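Local atomic coordinates of fimbrin (Schizosaccharomyces pombe, PDB entry 1RT8), a protein that binds and crosslinks actin filaments and supports cell polarity, cytokinesis, mating and spore formation. Residues A[412-415]-A[416-420]; A[186-189]-A[190-193]; A[306-309]-A[310-313]. One frame throughout, in Å; residues are numbered along the deposited sequence.

Contact 1 (A[412-415]-A[416-420]); sequences DMVA and WANSM
V414 and N418, one helical turn apart, send their side chains out side by side in the same direction. The branch CG1 of V414 runs alongside the amide of N418 and comes 3.6 Å from its ND2, so the amide lies next to V414. The polar end is turned to the loop that follows the helix, where OD1 accepts a hydrogen bond from I430 N.

S419, on another side of the helix, folds back onto the backbone. Its OG bonds to A415 O at 2.8 Å, while S419 N donates to that same oxygen at 3.0 Å. The two donors reach A415 O from opposite faces of the carbonyl plane, so both its sides are used, and chi1 of -61° sets the hydroxyl over the preceding turn, a common arrangement for a serine within a helix.

W416 meets the preceding turn through its base: CB lies 3.5 Å from M413 O, which sits at the ring's edge. With CG anti to the backbone N (chi1 178°), the rest of the indole leads away from that turn. Beneath the side chains run ordinary alpha-helical bonds, such as A417 N to M413 O at 2.9 Å.

Helix 410-421 belongs to the fourth calponin-homology domain. Its W416 reaches I507 and M511 of helix 500-511 and I451 of helix 442-451, M413 touches helices 379-397 and 500-511, and A417 and N418 rest on F443 of helix 442-451.

Contact 2 (A[186-189]-A[190-193]); sequences FSKD and VSDG
S191 folds its short side chain back over the carbonyls of S187 and K188. Start at CB: it lies 3.2 Å from S187 O. One bond further, OG stands between its own backbone N and carbonyl carbon (chi1 64°), a position that brings it 2.8 Å from K188 O. That hydrogen bond comes in at a C=O...O angle of 116°, well to the side of the oxygen and tilted 29° from the carbonyl plane. S191 N also donates to K188 O, weakly, at 3.3 Å, so backbone and side chain of one serine hold the same acceptor. An alanine here is likely to cost K188 O its shorter bond, leaving the weak one from S191 N to pin the bend. One residue back, V190 CG2 packs 3.7 Å from F186 C, and a type I turn runs from V190 to G193. A water donates to both D189 O and D192 OD1, and D192 OD1 also takes E194 N. The loop lies in the second calponin-homology domain and leads from helix 162-176 into helix 194-203, whose N-cap is G193; F186 and V190 pack against helices 162-176 and 248-261.

Contact 3 (A[306-309]-A[310-313]); sequences FFNN and LRDG
N308 O is held by two donors: a water at 3.0 Å and, weakly, R311 N at 3.4 Å. The same water accepts from D312 N, so it bridges N308 to the turn that follows.

R311 then doubles back along the preceding residues. Its chain is extended from CG to NE, and CG starts from a position opposite its carbonyl carbon (chi1 -64°), which aims the guanidinium at the preceding turn. NE gives a hydrogen bond to F307 O at 3.2 Å, in the carbonyl plane and on a lone pair, with the oxygen close to the guanidinium plane. The N308 side chain lies alongside, pointing the same way, its amide inclined 43° to the guanidinium; the very short approach of N308 OD1 there is doubtful. N308 ND2 has its own partner in D305.

From L310 to G313 the chain makes a type I turn, closed by G313 N to L310 O at 3.1 Å, and G313 is the N-cap of helix 314-323. D312 OD1 accepts from L314 N, an Asx turn, and takes a second water that also donates to N309 O. All this belongs to the third calponin-homology domain, an all-helical fold; here the loop leads into helix 314-323.

On the buried side, L310 CD1 sits over one face of the F306 ring, 4.3 Å from its centroid, in a CH-pi contact. F306 goes on to F290 of helix 282-296 and to L383 and V386 of helix 379-397. The F306 ring in turn presents CD2 over the centre of the F307 ring, and F307 makes a cation-pi contact with R379.

Along the chain the order is contact 2, contact 3, contact 1, each in a different calponin-homology domain: the second, third and fourth. Contact 2 belongs to the first actin-binding region; contacts 3 and 1 share the second. None touches another. Centres of contacts 1 and 2 are 57 Å apart, on opposite sides of the chain's centre, while contact 3 lies 35 Å from contact 1 and 34 Å from contact 2, centre to centre. Residues 186-193 and 306-313 look like counterparts: both end in Asp-Gly, with a water-bridged turn leading into a helix. Helix 379-397 connects two sites, packing against both 306-313 and M413. The wide separation is consistent with a core that carries two actin-binding regions.

Contact 1 (A[412-415]-A[416-420])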
# COMPACT_ATOMS: atom_id res chain seq x y z
N ASP A 412 -2.26 -20.71 -23.35
CA ASP A 412 -0.80 -20.82 -23.32
C ASP A 412 -0.28 -20.62 -21.89
O ASP A 412 0.65 -21.30 -21.46
CB ASP A 412 -0.12 -19.76 -24.21
CG ASP A 412 -0.42 -19.95 -25.70
OD1 ASP A 412 -0.53 -21.10 -26.16
OD2 ASP A 412 -0.53 -18.93 -26.41
N MET A 413 -0.87 -19.68 -21.15
CA MET A 413 -0.45 -19.44 -19.76
C MET A 413 -0.79 -20.63 -18.85
O MET A 413 0.03 -21.03 -18.02
CB MET A 413 -1.10 -18.15 -19.23
CG MET A 413 -0.61 -16.90 -19.94
SD MET A 413 -1.40 -15.39 -19.34
CE MET A 413 -0.51 -15.11 -17.83
N VAL A 414 -1.98 -21.18 -19.02
CA VAL A 414 -2.41 -22.34 -18.23
C VAL A 414 -1.45 -23.51 -18.50
O VAL A 414 -1.06 -24.23 -17.58
CB VAL A 414 -3.85 -22.79 -18.59
CG1 VAL A 414 -4.22 -24.06 -17.82
CG2 VAL A 414 -4.85 -21.67 -18.27
N ALA A 415 -1.08 -23.69 -19.77
CA ALA A 415 -0.16 -24.75 -20.17
C ALA A 415 1.23 -24.55 -19.56
O ALA A 415 1.88 -25.51 -19.15
CB ALA A 415 -0.06 -24.81 -21.70
N TRP A 416 1.67 -23.29 -19.50
CA TRP A 416 2.97 -22.97 -18.91
C TRP A 416 2.92 -23.28 -17.42
O TRP A 416 3.83 -23.88 -16.87
CB TRP A 416 3.31 -21.49 -19.07
CG TRP A 416 4.61 -21.11 -18.44
CD1 TRP A 416 5.85 -21.20 -19.00
CD2 TRP A 416 4.81 -20.58 -17.12
NE1 TRP A 416 6.81 -20.75 -18.12
CE2 TRP A 416 6.20 -20.36 -16.96
CE3 TRP A 416 3.95 -20.26 -16.05
CZ2 TRP A 416 6.75 -19.84 -15.78
CZ3 TRP A 416 4.50 -19.74 -14.88
CH2 TRP A 416 5.89 -19.54 -14.76
N ALA A 417 1.84 -22.85 -16.78
CA ALA A 417 1.67 -23.07 -15.35
C ALA A 417 1.63 -24.55 -15.01
O ALA A 417 2.21 -24.98 -14.01
CB ALA A 417 0.40 -22.37 -14.86
N ASN A 418 0.94 -25.34 -15.83
CA ASN A 418 0.85 -26.78 -15.59
C ASN A 418 2.22 -27.47 -15.76
O ASN A 418 2.56 -28.35 -14.97
CB ASN A 418 -0.17 -27.43 -16.53
CG ASN A 418 -1.59 -27.34 -16.00
OD1 ASN A 418 -1.83 -27.46 -14.79
ND2 ASN A 418 -2.56 -27.14 -16.90
N SER A 419 2.98 -27.05 -16.77
CA SER A 419 4.32 -27.61 -17.03
C SER A 419 5.22 -27.40 -15.82
O SER A 419 5.95 -28.29 -15.42
CB SER A 419 4.96 -26.93 -18.23
OG SER A 419 4.19 -27.14 -19.39
N MET A 420 5.16 -26.19 -15.26
CA MET A 420 5.95 -25.83 -14.09
C MET A 420 5.52 -26.67 -12.87
O MET A 420 6.36 -27.21 -12.15
CB MET A 420 5.76 -24.34 -13.81
CG MET A 420 7.03 -23.59 -13.43
SD MET A 420 8.38 -23.86 -14.58
CE MET A 420 8.82 -22.20 -15.06

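Contact 2 (A[186-189]-A[190-193])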
# COMPACT_ATOMS: atom_id res chain seq x y z
N PHE A 186 -0.70 19.28 8.67
CA PHE A 186 -0.12 18.90 9.95
C PHE A 186 1.25 19.53 10.12
O PHE A 186 2.16 18.90 10.65
CB PHE A 186 -0.02 17.38 10.05
CG PHE A 186 -1.34 16.68 9.95
CD1 PHE A 186 -1.95 16.49 8.72
CD2 PHE A 186 -1.99 16.23 11.09
CE1 PHE A 186 -3.18 15.86 8.62
CE2 PHE A 186 -3.22 15.60 11.01
CZ PHE A 186 -3.81 15.41 9.77
N SER A 187 1.38 20.76 9.65
CA SER A 187 2.64 21.48 9.80
C SER A 187 2.35 22.86 10.38
O SER A 187 2.29 23.03 11.59
CB SER A 187 3.36 21.60 8.45
OG SER A 187 2.56 22.25 7.49
N LYS A 188 2.15 23.85 9.51
CA LYS A 188 1.87 25.20 9.96
C LYS A 188 0.64 25.31 10.86
O LYS A 188 0.68 25.95 11.90
CB LYS A 188 1.69 26.12 8.74
CG LYS A 188 2.06 27.57 9.02
CD LYS A 188 3.51 27.67 9.46
CE LYS A 188 3.90 29.10 9.81
NZ LYS A 188 5.30 29.17 10.35
N ASP A 189 -0.45 24.66 10.45
CA ASP A 189 -1.71 24.71 11.21
C ASP A 189 -1.71 24.13 12.63
O ASP A 189 -2.63 24.39 13.40
CB ASP A 189 -2.82 24.03 10.41
CG ASP A 189 -3.28 24.86 9.23
OD1 ASP A 189 -2.63 25.89 8.94
OD2 ASP A 189 -4.27 24.48 8.59
N VAL A 190 -0.70 23.33 12.98
CA VAL A 190 -0.66 22.75 14.31
C VAL A 190 0.61 23.14 15.05
O VAL A 190 0.77 22.80 16.22
CB VAL A 190 -0.76 21.20 14.27
CG1 VAL A 190 -2.06 20.78 13.61
CG2 VAL A 190 0.44 20.60 13.53
N SER A 191 1.48 23.86 14.36
CA SER A 191 2.76 24.25 14.94
C SER A 191 2.80 25.21 16.12
O SER A 191 3.84 25.33 16.76
CB SER A 191 3.69 24.78 13.83
OG SER A 191 3.19 25.97 13.24
N ASP A 192 1.70 25.90 16.44
CA ASP A 192 1.77 26.80 17.59
C ASP A 192 1.14 26.22 18.84
O ASP A 192 1.07 26.88 19.88
CB ASP A 192 1.17 28.19 17.29
CG ASP A 192 -0.32 28.15 17.00
OD1 ASP A 192 -1.01 27.18 17.41
OD2 ASP A 192 -0.80 29.12 16.38
N GLY A 193 0.68 24.97 18.73
CA GLY A 193 0.09 24.28 19.86
C GLY A 193 -1.33 24.63 20.27
O GLY A 193 -1.89 23.99 21.15
O HOH W 1 -2.25 25.26 16.21

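Contact 3 (A[306-309]-A[310-313])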
# COMPACT_ATOMS: atom_id res chain seq x y z
N PHE A 306 -12.08 3.64 -7.33
CA PHE A 306 -12.02 3.11 -8.69
C PHE A 306 -13.24 3.39 -9.57
O PHE A 306 -13.11 3.72 -10.74
CB PHE A 306 -11.78 1.59 -8.63
CG PHE A 306 -11.65 0.92 -9.99
CD1 PHE A 306 -10.41 0.82 -10.61
CD2 PHE A 306 -12.76 0.35 -10.62
CE1 PHE A 306 -10.28 0.15 -11.84
CE2 PHE A 306 -12.65 -0.31 -11.83
CZ PHE A 306 -11.40 -0.41 -12.44
N PHE A 307 -14.43 3.24 -9.00
CA PHE A 307 -15.64 3.44 -9.77
C PHE A 307 -16.08 4.88 -10.01
O PHE A 307 -17.15 5.12 -10.57
CB PHE A 307 -16.78 2.61 -9.17
CG PHE A 307 -16.54 1.13 -9.23
CD1 PHE A 307 -16.23 0.41 -8.09
CD2 PHE A 307 -16.55 0.47 -10.46
CE1 PHE A 307 -15.93 -0.95 -8.17
CE2 PHE A 307 -16.26 -0.87 -10.55
CZ PHE A 307 -15.94 -1.58 -9.40
N ASN A 308 -15.26 5.83 -9.59
CA ASN A 308 -15.56 7.24 -9.82
C ASN A 308 -14.34 8.00 -10.33
O ASN A 308 -14.49 8.94 -11.12
CB ASN A 308 -16.08 7.92 -8.54
CG ASN A 308 -17.54 7.58 -8.25
OD1 ASN A 308 -18.44 7.91 -9.04
ND2 ASN A 308 -17.78 6.90 -7.13
N ASN A 309 -13.15 7.59 -9.92
CA ASN A 309 -11.93 8.28 -10.33
C ASN A 309 -11.51 8.13 -11.80
O ASN A 309 -10.59 8.83 -12.23
CB ASN A 309 -10.76 7.85 -9.44
CG ASN A 309 -10.99 8.14 -7.96
OD1 ASN A 309 -11.88 8.92 -7.58
ND2 ASN A 309 -10.18 7.53 -7.11
N LEU A 310 -12.15 7.25 -12.56
CA LEU A 310 -11.79 7.06 -13.97
C LEU A 310 -12.82 7.66 -14.92
O LEU A 310 -12.67 7.58 -16.14
CB LEU A 310 -11.66 5.57 -14.31
CG LEU A 310 -10.79 4.70 -13.40
CD1 LEU A 310 -10.59 3.32 -14.03
CD2 LEU A 310 -9.47 5.36 -13.21
N ARG A 311 -13.87 8.26 -14.35
CA ARG A 311 -14.93 8.83 -15.17
C ARG A 311 -14.57 9.97 -16.13
O ARG A 311 -15.19 10.09 -17.18
CB ARG A 311 -16.09 9.26 -14.28
CG ARG A 311 -16.76 8.11 -13.53
CD ARG A 311 -18.04 8.60 -12.87
NE ARG A 311 -18.66 7.57 -12.04
CZ ARG A 311 -19.88 7.67 -11.51
NH1 ARG A 311 -20.60 8.77 -11.74
NH2 ARG A 311 -20.38 6.69 -10.78
N ASP A 312 -13.60 10.81 -15.79
CA ASP A 312 -13.25 11.88 -16.71
C ASP A 312 -12.16 11.46 -17.69
O ASP A 312 -11.64 12.29 -18.44
CB ASP A 312 -12.85 13.16 -15.96
CG ASP A 312 -11.53 13.01 -15.22
OD1 ASP A 312 -10.70 12.16 -15.61
OD2 ASP A 312 -11.32 13.76 -14.26
N GLY A 313 -11.80 10.18 -17.66
CA GLY A 313 -10.81 9.63 -18.57
C GLY A 313 -9.35 10.00 -18.43
O GLY A 313 -8.51 9.43 -19.13
O HOH W 2 -13.04 11.07 -12.66
O HOH W 3 -9.76 9.71 -14.65